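Local coordinates for protein acyl-coa oxidase (PDB 1W07) that oxidises long- and medium-chain acyl-CoAs to 2-trans-enoyl-CoAs with FAD, reducing O2 to hydrogen peroxide in peroxisomal beta-oxidation, at residues L380-T385 with G425-L430; C134-E139 with W174-L179; E161-T166 with H246-R251. The protein carries 1 engineered substitution. All blocks are in the same frame, centred on the assembly; numbering follows the deposited sequence.

Contact 1 (L380-T385 with G425-L430). With FAD (flavin-adenine dinucleotide), chain I.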
loop_
_atom_site.group_PDB
_atom_site.type_symbol
_atom_site.label_atom_id
_atom_site.label_comp_id
_atom_site.label_asym_id
_atom_site.label_seq_id
_atom_site.Cartn_x
_atom_site.Cartn_y
_atom_site.Cartn_z
ATOM N N LEU B 380 0.441 20.495 -3.635
ATOM C CA LEU B 380 0.929 20.054 -2.333
ATOM C C LEU B 380 0.007 19.015 -1.747
ATOM O O LEU B 380 0.462 18.091 -1.093
ATOM C CB LEU B 380 1.061 21.242 -1.376
ATOM C CG LEU B 380 2.190 22.235 -1.683
ATOM C CD1 LEU B 380 2.196 23.368 -0.650
ATOM C CD2 LEU B 380 3.515 21.477 -1.693
ATOM N N LYS B 381 -1.294 19.175 -1.973
ATOM C CA LYS B 381 -2.277 18.217 -1.475
ATOM C C LYS B 381 -1.959 16.873 -2.121
ATOM O O LYS B 381 -1.931 15.841 -1.450
ATOM C CB LYS B 381 -3.708 18.672 -1.827
ATOM C CG LYS B 381 -4.820 17.751 -1.330
ATOM C CD LYS B 381 -5.022 16.569 -2.262
ATOM C CE LYS B 381 -6.176 15.689 -1.824
ATOM N NZ LYS B 381 -6.332 14.513 -2.723
ATOM N N SER B 382 -1.694 16.891 -3.424
ATOM C CA SER B 382 -1.354 15.675 -4.176
ATOM C C SER B 382 -0.032 15.065 -3.736
ATOM O O SER B 382 0.072 13.860 -3.501
ATOM C CB SER B 382 -1.252 15.991 -5.673
ATOM O OG SER B 382 -0.994 14.820 -6.409
ATOM N N LEU B 383 0.988 15.908 -3.653
ATOM C CA LEU B 383 2.307 15.439 -3.275
ATOM C C LEU B 383 2.362 14.802 -1.889
ATOM O O LEU B 383 2.804 13.672 -1.741
ATOM C CB LEU B 383 3.316 16.590 -3.353
ATOM C CG LEU B 383 4.792 16.166 -3.290
ATOM C CD1 LEU B 383 5.241 15.743 -4.681
ATOM C CD2 LEU B 383 5.656 17.317 -2.797
ATOM N N THR B 384 1.898 15.526 -0.876
ATOM C CA THR B 384 1.926 15.041 0.504
ATOM C C THR B 384 1.062 13.814 0.771
ATOM O O THR B 384 1.483 12.907 1.507
ATOM C CB THR B 384 1.547 16.153 1.507
ATOM O OG1 THR B 384 0.191 16.577 1.285
ATOM C CG2 THR B 384 2.466 17.357 1.323
ATOM N N THR B 385 -0.142 13.768 0.192
ATOM C CA THR B 385 -1.018 12.622 0.426
ATOM C C THR B 385 -0.452 11.371 -0.197
ATOM O O THR B 385 -0.502 10.303 0.400
ATOM C CB THR B 385 -2.444 12.848 -0.114
ATOM O OG1 THR B 385 -2.393 13.194 -1.501
ATOM C CG2 THR B 385 -3.124 13.950 0.654
ATOM N N GLY B 425 -10.544 15.653 -4.854
ATOM C CA GLY B 425 -9.890 15.598 -6.148
ATOM C C GLY B 425 -8.810 14.539 -6.262
ATOM O O GLY B 425 -7.928 14.437 -5.404
ATOM N N ASP B 426 -8.893 13.741 -7.324
ATOM C CA ASP B 426 -7.924 12.684 -7.606
ATOM C C ASP B 426 -6.528 13.303 -7.715
ATOM O O ASP B 426 -6.333 14.310 -8.398
ATOM C CB ASP B 426 -8.298 11.979 -8.913
ATOM C CG ASP B 426 -7.268 10.955 -9.340
ATOM O OD1 ASP B 426 -6.334 11.335 -10.075
ATOM O OD2 ASP B 426 -7.391 9.774 -8.939
ATOM N N ASN B 427 -5.565 12.683 -7.038
ATOM C CA ASN B 427 -4.192 13.166 -7.008
ATOM C C ASN B 427 -3.534 13.422 -8.357
ATOM O O ASN B 427 -2.779 14.379 -8.496
ATOM C CB ASN B 427 -3.322 12.236 -6.152
ATOM C CG ASN B 427 -3.422 12.573 -4.680
ATOM O OD1 ASN B 427 -4.100 13.539 -4.315
ATOM N ND2 ASN B 427 -2.754 11.806 -3.832
ATOM N N VAL B 428 -3.821 12.584 -9.349
ATOM C CA VAL B 428 -3.239 12.766 -10.666
ATOM C C VAL B 428 -3.939 13.918 -11.375
ATOM O O VAL B 428 -3.296 14.730 -12.057
ATOM C CB VAL B 428 -3.357 11.484 -11.497
ATOM C CG1 VAL B 428 -2.938 11.741 -12.929
ATOM C CG2 VAL B 428 -2.490 10.402 -10.877
ATOM N N VAL B 429 -5.257 13.995 -11.219
ATOM C CA VAL B 429 -6.011 15.074 -11.828
ATOM C C VAL B 429 -5.525 16.415 -11.273
ATOM O O VAL B 429 -5.351 17.373 -12.024
ATOM C CB VAL B 429 -7.523 14.926 -11.547
ATOM C CG1 VAL B 429 -8.258 16.148 -12.059
ATOM C CG2 VAL B 429 -8.061 13.671 -12.222
ATOM N N LEU B 430 -5.299 16.488 -9.960
ATOM C CA LEU B 430 -4.838 17.731 -9.342
ATOM C C LEU B 430 -3.478 18.189 -9.866
ATOM O O LEU B 430 -3.260 19.383 -10.070
ATOM C CB LEU B 430 -4.777 17.586 -7.810
ATOM C CG LEU B 430 -6.138 17.520 -7.123
ATOM C CD1 LEU B 430 -5.997 17.130 -5.649
ATOM C CD2 LEU B 430 -6.817 18.871 -7.270
HETATM P PA FAD I . -11.869 9.581 -11.096
HETATM O O1A FAD I . -11.693 11.050 -11.090
HETATM O O2A FAD I . -12.959 9.015 -11.920
HETATM O O5B FAD I . -10.469 8.908 -11.513
HETATM C C5B FAD I . -10.356 7.496 -11.704
HETATM C C4B FAD I . -9.055 7.170 -12.445
HETATM O O4B FAD I . -9.075 7.894 -13.689
HETATM C C3B FAD I . -7.835 7.671 -11.665
HETATM O O3B FAD I . -6.687 6.896 -12.019
HETATM C C2B FAD I . -7.696 9.104 -12.176
HETATM O O2B FAD I . -6.331 9.521 -12.109
HETATM C C1B FAD I . -8.057 8.908 -13.651
HETATM N N9A FAD I . -8.535 10.173 -14.256
HETATM C C8A FAD I . -9.738 10.723 -14.086
HETATM N N7A FAD I . -9.813 11.860 -14.778
HETATM C C5A FAD I . -8.648 12.041 -15.390
HETATM C C6A FAD I . -8.151 13.020 -16.242
HETATM N N6A FAD I . -8.859 14.106 -16.532
HETATM N N1A FAD I . -6.855 12.870 -16.749
HETATM C C2A FAD I . -6.090 11.756 -16.387
HETATM N N3A FAD I . -6.594 10.852 -15.566
HETATM C C4A FAD I . -7.836 10.963 -15.065
HETATM N N1 FAD I . -17.768 13.146 -1.974
HETATM C C2 FAD I . -18.704 14.057 -1.469
HETATM O O2 FAD I . -19.350 14.764 -2.238
HETATM N N3 FAD I . -18.901 14.138 -0.082
HETATM C C4 FAD I . -18.172 13.313 0.784
HETATM O O4 FAD I . -18.330 13.417 2.001
HETATM C C4X FAD I . -17.261 12.395 0.269
HETATM N N5 FAD I . -16.582 11.506 1.116
HETATM C C5X FAD I . -15.678 10.568 0.609
HETATM C C6 FAD I . -15.105 9.623 1.453
HETATM C C7 FAD I . -14.297 8.619 0.933
HETATM C C7M FAD I . -13.697 7.590 1.890
HETATM C C8 FAD I . -14.054 8.562 -0.445
HETATM C C8M FAD I . -13.168 7.468 -1.044
HETATM C C9 FAD I . -14.622 9.516 -1.281
HETATM C C9A FAD I . -15.434 10.523 -0.769
HETATM N N10 FAD I . -16.071 11.447 -1.609
HETATM C C10 FAD I . -17.051 12.316 -1.101
HETATM C "C1'" FAD I . -15.815 11.453 -3.071
HETATM C "C2'" FAD I . -14.468 12.121 -3.364
HETATM O "O2'" FAD I . -14.430 13.422 -2.774
HETATM C "C3'" FAD I . -14.127 12.231 -4.853
HETATM O "O3'" FAD I . -15.154 12.963 -5.526
HETATM C "C4'" FAD I . -13.975 10.865 -5.527
HETATM O "O4'" FAD I . -13.402 9.904 -4.638
HETATM C "C5'" FAD I . -13.090 11.016 -6.765
HETATM O "O5'" FAD I . -12.781 9.736 -7.315
HETATM P P FAD I . -13.383 9.281 -8.732
HETATM O O1P FAD I . -14.062 7.986 -8.516
HETATM O O2P FAD I . -14.156 10.406 -9.305
HETATM O O3P FAD I . -12.043 9.052 -9.589
#
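Ser382 and Asn427 bring the two backbones to 4.7 Å, CA to CA, where helix 370-398 passes the first turn of helix 427-443. Ser382 OG donates to Asn427 O at 2.8 Å, approaching from above the carbonyl plane and not on a lone pair. The Asn427 amide is used at both ends: OD1 accepts from Lys381 NZ at 2.9 Å, and ND2 donates to Thr385 OG1 at 2.7 Å, with that hydroxyl tilted from the amide plane. Thr385 OG1 in turn donates to Lys381 O one turn back in its helix; with Lys381 NZ donating to OD1 and Thr385 OG1 accepting from ND2, the amide's rotation is fixed from both ends. The segments belong to the helical C-alpha1 domain of the acyl-CoA oxidases, and Asp426 is the N-cap of the second helix. Asp426 OD1 accepts from Val428 N and, on its anti lone pair, from Val429 N, and the FAD hydroxyl O2B donates to Asp426 OD1 at 2.7 Å. Val429 CG2 lies 3.6 Å from FAD N7A, against the adenine. Lys381 bends at chi2 (-82°), crosses Leu430, and sends NZ to Gly425 O at 3.1 Å, nearly along the C=O axis. Outside the segments NZ also bonds to Tyr423 O and to Ala420 O, its strongest partner, so its three N-H are shared among four oxygens. Arg333 of the second subunit packs on Val428, and Phe313 of that subunit on Val429.

Contact 2 (C134-E139 with W174-L179). With FAD (flavin-adenine dinucleotide), chain I.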
loop_
_atom_site.group_PDB
_atom_site.type_symbol
_atom_site.label_atom_id
_atom_site.label_comp_id
_atom_site.label_asym_id
_atom_site.label_seq_id
_atom_site.Cartn_x
_atom_site.Cartn_y
_atom_site.Cartn_z
ATOM N N CYS B 134 -24.594 16.892 5.860
ATOM C CA CYS B 134 -23.496 16.244 5.161
ATOM C C CYS B 134 -23.291 16.983 3.841
ATOM O O CYS B 134 -24.106 17.827 3.474
ATOM C CB CYS B 134 -23.825 14.770 4.909
ATOM S SG CYS B 134 -25.377 14.452 4.030
ATOM N N TYR B 135 -22.202 16.663 3.144
ATOM C CA TYR B 135 -21.845 17.295 1.872
ATOM C C TYR B 135 -22.133 16.309 0.738
ATOM O O TYR B 135 -21.315 15.435 0.455
ATOM C CB TYR B 135 -20.351 17.642 1.891
ATOM C CG TYR B 135 -19.899 18.600 0.824
ATOM C CD1 TYR B 135 -20.112 19.971 0.960
ATOM C CD2 TYR B 135 -19.267 18.139 -0.336
ATOM C CE1 TYR B 135 -19.711 20.855 -0.029
ATOM C CE2 TYR B 135 -18.866 19.027 -1.327
ATOM C CZ TYR B 135 -19.097 20.381 -1.166
ATOM O OH TYR B 135 -18.734 21.259 -2.162
ATOM N N ALA B 136 -23.281 16.456 0.080
ATOM C CA ALA B 136 -23.659 15.538 -0.988
ATOM C C ALA B 136 -23.360 16.070 -2.384
ATOM O O ALA B 136 -24.217 16.661 -3.049
ATOM C CB ALA B 136 -25.130 15.166 -0.862
ATOM N N GLN B 137 -22.129 15.857 -2.826
ATOM C CA GLN B 137 -21.747 16.328 -4.142
ATOM C C GLN B 137 -21.523 15.146 -5.087
ATOM O O GLN B 137 -22.232 14.988 -6.076
ATOM C CB GLN B 137 -20.484 17.191 -4.013
ATOM C CG GLN B 137 -19.858 17.644 -5.323
ATOM C CD GLN B 137 -18.715 18.623 -5.104
ATOM O OE1 GLN B 137 -18.931 19.764 -4.698
ATOM N NE2 GLN B 137 -17.489 18.172 -5.349
ATOM N N THR B 138 -20.550 14.309 -4.757
ATOM C CA THR B 138 -20.205 13.156 -5.579
ATOM C C THR B 138 -21.371 12.216 -5.891
ATOM O O THR B 138 -22.256 11.996 -5.067
ATOM C CB THR B 138 -19.068 12.357 -4.915
ATOM O OG1 THR B 138 -17.922 13.207 -4.809
ATOM C CG2 THR B 138 -18.714 11.126 -5.733
ATOM N N GLU B 139 -21.348 11.664 -7.099
ATOM C CA GLU B 139 -22.368 10.730 -7.544
ATOM C C GLU B 139 -21.662 9.476 -8.041
ATOM O O GLU B 139 -20.441 9.447 -8.155
ATOM C CB GLU B 139 -23.203 11.332 -8.693
ATOM C CG GLU B 139 -23.571 12.803 -8.487
ATOM C CD GLU B 139 -24.525 13.362 -9.547
ATOM O OE1 GLU B 139 -24.339 13.087 -10.752
ATOM O OE2 GLU B 139 -25.450 14.103 -9.160
ATOM N N TRP B 174 -23.252 9.409 -4.100
ATOM C CA TRP B 174 -22.524 8.231 -3.645
ATOM C C TRP B 174 -21.192 8.658 -3.026
ATOM O O TRP B 174 -20.408 9.353 -3.673
ATOM C CB TRP B 174 -22.300 7.326 -4.871
ATOM C CG TRP B 174 -21.828 5.927 -4.582
ATOM C CD1 TRP B 174 -20.542 5.523 -4.339
ATOM C CD2 TRP B 174 -22.645 4.764 -4.453
ATOM N NE1 TRP B 174 -20.520 4.185 -4.063
ATOM C CE2 TRP B 174 -21.795 3.689 -4.130
ATOM C CE3 TRP B 174 -24.025 4.526 -4.574
ATOM C CZ2 TRP B 174 -22.275 2.387 -3.925
ATOM C CZ3 TRP B 174 -24.503 3.240 -4.373
ATOM C CH2 TRP B 174 -23.624 2.179 -4.048
ATOM N N TRP B 175 -20.988 8.236 -1.777
ATOM C CA TRP B 175 -19.804 8.503 -0.941
ATOM C C TRP B 175 -19.948 9.485 0.225
ATOM O O TRP B 175 -19.200 9.390 1.205
ATOM C CB TRP B 175 -18.579 8.941 -1.785
ATOM C CG TRP B 175 -17.821 7.773 -2.344
ATOM C CD1 TRP B 175 -17.715 7.409 -3.650
ATOM C CD2 TRP B 175 -17.191 6.729 -1.583
ATOM N NE1 TRP B 175 -17.067 6.191 -3.754
ATOM C CE2 TRP B 175 -16.740 5.752 -2.499
ATOM C CE3 TRP B 175 -16.976 6.525 -0.213
ATOM C CZ2 TRP B 175 -16.090 4.586 -2.091
ATOM C CZ3 TRP B 175 -16.326 5.360 0.197
ATOM C CH2 TRP B 175 -15.894 4.406 -0.742
ATOM N N PRO B 176 -20.896 10.444 0.155
ATOM C CA PRO B 176 -21.037 11.402 1.250
ATOM C C PRO B 176 -20.990 10.844 2.679
ATOM O O PRO B 176 -21.834 10.039 3.074
ATOM C CB PRO B 176 -22.350 12.096 0.920
ATOM C CG PRO B 176 -22.254 12.199 -0.596
ATOM C CD PRO B 176 -21.836 10.770 -0.940
ATOM N N GLY B 177 -19.989 11.271 3.446
ATOM C CA GLY B 177 -19.861 10.822 4.825
ATOM C C GLY B 177 -20.998 11.387 5.668
ATOM O O GLY B 177 -21.351 12.555 5.511
ATOM N N GLY B 178 -21.573 10.555 6.539
ATOM C CA GLY B 178 -22.658 10.982 7.413
ATOM C C GLY B 178 -24.031 10.980 6.765
ATOM O O GLY B 178 -25.052 11.265 7.403
ATOM N N LEU B 179 -24.055 10.657 5.479
ATOM C CA LEU B 179 -25.293 10.606 4.718
ATOM C C LEU B 179 -26.011 9.277 4.894
ATOM O O LEU B 179 -27.238 9.223 4.923
ATOM C CB LEU B 179 -24.981 10.804 3.236
ATOM C CG LEU B 179 -26.099 10.555 2.215
ATOM C CD1 LEU B 179 -27.217 11.590 2.396
ATOM C CD2 LEU B 179 -25.493 10.601 0.802
HETATM P PA FAD I . -11.869 9.581 -11.096
HETATM O O1A FAD I . -11.693 11.050 -11.090
HETATM O O2A FAD I . -12.959 9.015 -11.920
HETATM O O5B FAD I . -10.469 8.908 -11.513
HETATM C C5B FAD I . -10.356 7.496 -11.704
HETATM C C4B FAD I . -9.055 7.170 -12.445
HETATM O O4B FAD I . -9.075 7.894 -13.689
HETATM C C3B FAD I . -7.835 7.671 -11.665
HETATM O O3B FAD I . -6.687 6.896 -12.019
HETATM C C2B FAD I . -7.696 9.104 -12.176
HETATM O O2B FAD I . -6.331 9.521 -12.109
HETATM C C1B FAD I . -8.057 8.908 -13.651
HETATM N N9A FAD I . -8.535 10.173 -14.256
HETATM C C8A FAD I . -9.738 10.723 -14.086
HETATM N N7A FAD I . -9.813 11.860 -14.778
HETATM C C5A FAD I . -8.648 12.041 -15.390
HETATM C C6A FAD I . -8.151 13.020 -16.242
HETATM N N6A FAD I . -8.859 14.106 -16.532
HETATM N N1A FAD I . -6.855 12.870 -16.749
HETATM C C2A FAD I . -6.090 11.756 -16.387
HETATM N N3A FAD I . -6.594 10.852 -15.566
HETATM C C4A FAD I . -7.836 10.963 -15.065
HETATM N N1 FAD I . -17.768 13.146 -1.974
HETATM C C2 FAD I . -18.704 14.057 -1.469
HETATM O O2 FAD I . -19.350 14.764 -2.238
HETATM N N3 FAD I . -18.901 14.138 -0.082
HETATM C C4 FAD I . -18.172 13.313 0.784
HETATM O O4 FAD I . -18.330 13.417 2.001
HETATM C C4X FAD I . -17.261 12.395 0.269
HETATM N N5 FAD I . -16.582 11.506 1.116
HETATM C C5X FAD I . -15.678 10.568 0.609
HETATM C C6 FAD I . -15.105 9.623 1.453
HETATM C C7 FAD I . -14.297 8.619 0.933
HETATM C C7M FAD I . -13.697 7.590 1.890
HETATM C C8 FAD I . -14.054 8.562 -0.445
HETATM C C8M FAD I . -13.168 7.468 -1.044
HETATM C C9 FAD I . -14.622 9.516 -1.281
HETATM C C9A FAD I . -15.434 10.523 -0.769
HETATM N N10 FAD I . -16.071 11.447 -1.609
HETATM C C10 FAD I . -17.051 12.316 -1.101
HETATM C "C1'" FAD I . -15.815 11.453 -3.071
HETATM C "C2'" FAD I . -14.468 12.121 -3.364
HETATM O "O2'" FAD I . -14.430 13.422 -2.774
HETATM C "C3'" FAD I . -14.127 12.231 -4.853
HETATM O "O3'" FAD I . -15.154 12.963 -5.526
HETATM C "C4'" FAD I . -13.975 10.865 -5.527
HETATM O "O4'" FAD I . -13.402 9.904 -4.638
HETATM C "C5'" FAD I . -13.090 11.016 -6.765
HETATM O "O5'" FAD I . -12.781 9.736 -7.315
HETATM P P FAD I . -13.383 9.281 -8.732
HETATM O O1P FAD I . -14.062 7.986 -8.516
HETATM O O2P FAD I . -14.156 10.406 -9.305
HETATM O O3P FAD I . -12.043 9.052 -9.589
HETATM O O HOH W 1 -20.674 14.415 3.591
#
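Flavin oxygen O2 of FAD is gripped by two amides of 134-139, Thr138 N at 2.8 Å in a nearly straight bond (171°) and Gln137 N, while across the contact Gly177 N holds FAD O4 at 3.1 Å (165°). Between them FAD N3 donates to Tyr135 O at 2.8 Å, and Pro176 CG packs 3.5 Å from that same Tyr135 O. Thr138 OG1, set beside its own backbone N (chi1 -61°), donates to FAD N1 at 2.8 Å and accepts from FAD O3'. The two segments thus form the flavin-binding part of the FAD site, with Tyr135, Gln137, Thr138 and Gly177 as FAD-binding residues. They bond directly through Trp174 N to Thr138 O, at 2.9 Å, with the donor above the carbonyl plane. Trp175 lays its CE3 3.6 Å over FAD C8, and Trp174 NE1 lies over the opposite face of the Trp175 indole, offset toward the rim. With an alanine in place of Trp175, the flavin's dimethylbenzene ring would probably lose this indole surface and the Trp174 ring its neighbour. His402 of the second subunit also meets the Trp175 ring. In the middle domain, strand 133-136 pairs with strand 185-194 and strand 173-174 with strand 240-244, while Tyr135 leans on helix 98-113.

Contact 3 (E161-T166 with H246-R251)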
loop_
_atom_site.group_PDB
_atom_site.type_symbol
_atom_site.label_atom_id
_atom_site.label_comp_id
_atom_site.label_asym_id
_atom_site.label_seq_id
_atom_site.Cartn_x
_atom_site.Cartn_y
_atom_site.Cartn_z
ATOM N N GLU B 161 -40.697 26.651 -5.687
ATOM C CA GLU B 161 -39.899 25.555 -5.146
ATOM C C GLU B 161 -38.893 25.027 -6.164
ATOM O O GLU B 161 -39.046 25.212 -7.368
ATOM C CB GLU B 161 -40.805 24.394 -4.723
ATOM C CG GLU B 161 -41.845 24.724 -3.669
ATOM C CD GLU B 161 -42.634 23.499 -3.245
ATOM O OE1 GLU B 161 -43.343 22.917 -4.094
ATOM O OE2 GLU B 161 -42.544 23.110 -2.059
ATOM N N PHE B 162 -37.853 24.369 -5.671
ATOM C CA PHE B 162 -36.859 23.774 -6.554
ATOM C C PHE B 162 -37.125 22.277 -6.582
ATOM O O PHE B 162 -37.237 21.643 -5.538
ATOM C CB PHE B 162 -35.440 24.032 -6.043
ATOM C CG PHE B 162 -34.811 25.269 -6.606
ATOM C CD1 PHE B 162 -34.548 26.371 -5.802
ATOM C CD2 PHE B 162 -34.476 25.326 -7.952
ATOM C CE1 PHE B 162 -33.958 27.511 -6.331
ATOM C CE2 PHE B 162 -33.891 26.452 -8.491
ATOM C CZ PHE B 162 -33.628 27.550 -7.683
ATOM N N VAL B 163 -37.251 21.718 -7.780
ATOM C CA VAL B 163 -37.495 20.289 -7.916
ATOM C C VAL B 163 -36.162 19.566 -8.105
ATOM O O VAL B 163 -35.564 19.633 -9.179
ATOM C CB VAL B 163 -38.398 19.987 -9.126
ATOM C CG1 VAL B 163 -38.593 18.486 -9.268
ATOM C CG2 VAL B 163 -39.744 20.704 -8.971
ATOM N N ILE B 164 -35.694 18.888 -7.056
ATOM C CA ILE B 164 -34.432 18.138 -7.109
ATOM C C ILE B 164 -34.750 16.740 -7.621
ATOM O O ILE B 164 -35.645 16.078 -7.088
ATOM C CB ILE B 164 -33.803 18.009 -5.710
ATOM C CG1 ILE B 164 -33.810 19.372 -5.003
ATOM C CG2 ILE B 164 -32.380 17.447 -5.817
ATOM C CD1 ILE B 164 -33.006 20.471 -5.721
ATOM N N HIS B 165 -34.026 16.283 -8.644
ATOM C CA HIS B 165 -34.292 14.962 -9.197
ATOM C C HIS B 165 -33.042 14.195 -9.627
ATOM O O HIS B 165 -32.039 14.785 -10.039
ATOM C CB HIS B 165 -35.243 15.072 -10.396
ATOM C CG HIS B 165 -35.780 13.759 -10.875
ATOM N ND1 HIS B 165 -36.537 12.929 -10.077
ATOM C CD2 HIS B 165 -35.674 13.135 -12.073
ATOM C CE1 HIS B 165 -36.881 11.853 -10.765
ATOM N NE2 HIS B 165 -36.367 11.950 -11.979
ATOM N N THR B 166 -33.118 12.872 -9.522
ATOM C CA THR B 166 -32.020 11.986 -9.915
ATOM C C THR B 166 -32.412 11.354 -11.250
ATOM O O THR B 166 -33.114 10.337 -11.287
ATOM C CB THR B 166 -31.797 10.883 -8.856
ATOM O OG1 THR B 166 -31.562 11.491 -7.575
ATOM C CG2 THR B 166 -30.589 10.026 -9.231
ATOM N N HIS B 246 -38.030 13.610 -7.756
ATOM C CA HIS B 246 -38.704 14.896 -7.877
ATOM C C HIS B 246 -39.000 15.518 -6.511
ATOM O O HIS B 246 -40.129 15.930 -6.231
ATOM C CB HIS B 246 -40.000 14.729 -8.677
ATOM C CG HIS B 246 -39.781 14.213 -10.066
ATOM N ND1 HIS B 246 -39.155 14.957 -11.044
ATOM C CD2 HIS B 246 -40.075 13.019 -10.631
ATOM C CE1 HIS B 246 -39.069 14.240 -12.150
ATOM N NE2 HIS B 246 -39.621 13.061 -11.926
ATOM N N VAL B 247 -37.978 15.584 -5.664
ATOM C CA VAL B 247 -38.118 16.174 -4.340
ATOM C C VAL B 247 -38.260 17.685 -4.488
ATOM O O VAL B 247 -37.619 18.293 -5.346
ATOM C CB VAL B 247 -36.883 15.859 -3.451
ATOM C CG1 VAL B 247 -36.931 16.679 -2.169
ATOM C CG2 VAL B 247 -36.856 14.379 -3.118
ATOM N N ARG B 248 -39.098 18.284 -3.649
ATOM C CA ARG B 248 -39.338 19.717 -3.702
ATOM C C ARG B 248 -38.844 20.466 -2.468
ATOM O O ARG B 248 -39.055 20.041 -1.331
ATOM C CB ARG B 248 -40.838 19.982 -3.912
ATOM C CG ARG B 248 -41.359 19.638 -5.309
ATOM C CD ARG B 248 -42.882 19.782 -5.401
ATOM N NE ARG B 248 -43.361 19.613 -6.773
ATOM C CZ ARG B 248 -43.399 20.582 -7.684
ATOM N NH1 ARG B 248 -42.999 21.807 -7.374
ATOM N NH2 ARG B 248 -43.812 20.320 -8.916
ATOM N N ILE B 249 -38.184 21.594 -2.701
ATOM C CA ILE B 249 -37.674 22.399 -1.601
ATOM C C ILE B 249 -37.940 23.869 -1.894
ATOM O O ILE B 249 -38.028 24.271 -3.053
ATOM C CB ILE B 249 -36.151 22.229 -1.419
ATOM C CG1 ILE B 249 -35.439 22.687 -2.698
ATOM C CG2 ILE B 249 -35.818 20.781 -1.079
ATOM C CD1 ILE B 249 -33.944 22.875 -2.537
ATOM N N PRO B 250 -38.072 24.688 -0.841
ATOM C CA PRO B 250 -38.324 26.123 -1.015
ATOM C C PRO B 250 -37.211 26.784 -1.834
ATOM O O PRO B 250 -36.032 26.447 -1.694
ATOM C CB PRO B 250 -38.366 26.635 0.420
ATOM C CG PRO B 250 -38.952 25.473 1.166
ATOM C CD PRO B 250 -38.170 24.314 0.585
ATOM N N ARG B 251 -37.597 27.724 -2.688
ATOM C CA ARG B 251 -36.642 28.434 -3.524
ATOM C C ARG B 251 -35.535 29.067 -2.685
ATOM O O ARG B 251 -34.390 29.177 -3.129
ATOM C CB ARG B 251 -37.367 29.521 -4.325
ATOM C CG ARG B 251 -36.472 30.352 -5.233
ATOM C CD ARG B 251 -37.277 31.414 -5.991
ATOM N NE ARG B 251 -37.874 32.395 -5.084
ATOM C CZ ARG B 251 -37.198 33.366 -4.475
ATOM N NH1 ARG B 251 -35.894 33.505 -4.682
ATOM N NH2 ARG B 251 -37.818 34.178 -3.631
#
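An antiparallel strand pair of the middle-domain sheet joins Phe162 and Ile164 of strand 161-165 to Ile249 and Val247 of strand 247-250. The short segments approach to 4.3 Å between axes, with N-to-C directions 150° apart. Two hydrogen-bonded pairs set the register: Phe162 N donates to Ile249 O at 2.6 Å, and Ile164 N to Val247 O at the same length, with the return bonds Ile249 N to Phe162 O and, weakly, Val247 N to Ile164 O. Their side chains share one face of the sheet, where Ile249 CG1 packs 3.6 Å from Phe162 CB and the CD1 atoms of Ile164 and Ile249 meet. The Phe162 ring points an edge at Arg251 O, and the Phe162 and Phe204 rings meet edge-to-face. On the other face Val163 and Arg248 lie side by side, Val163 CG2 sitting 3.8 Å from Arg248 NH1 over one face of the guanidinium. Arg248 NH1 also makes a weak salt bridge to Glu161 OE1 at 3.5 Å, but its stronger partner is Asp156. At the far end, His165 and His246 stack face to face, centroids 3.5 Å apart and planes at 7°. The swing of the His165 ring away from its own N (chi1 -169°) also brings ND1 to His246 N, which donates to it at 2.8 Å. Since ND1 is the acceptor there, the His165 ring is probably neutral, which would ease the close stacking of the two imidazoles. Arg251, bent at chi3, leads away from strand 161-165 to a salt bridge with Asp160, near a bound platinum ion. His246, at positive phi, lies where the chain passes from strand 240-244 of another sheet into this one, an end-strand pairing that fits the beta-rich middle domain of the acyl-CoA dehydrogenase and oxidase superfamily.

Overall arrangement
Following the chain from the N terminus, 134-139 comes first, then 161-166, then 174-179, which closes contact 2 across a connection that holds strands 152-156 and 161-165 and the start of strand 173-174; 246-251 closes contact 3 afterwards. Segments of contacts 2 and 3 therefore alternate, and the two loops cross, both reaching the same sheet of the middle domain with centres about 18 Å apart. Contact 1 follows in series, linking two helices of the C-alpha1 domain and closing a 39-residue connection that is more than half helix. FAD bridges contacts 1 and 2, with its adenosine end at contact 1 and its flavin at contact 2; both also touch the second subunit, whereas contact 3 does not.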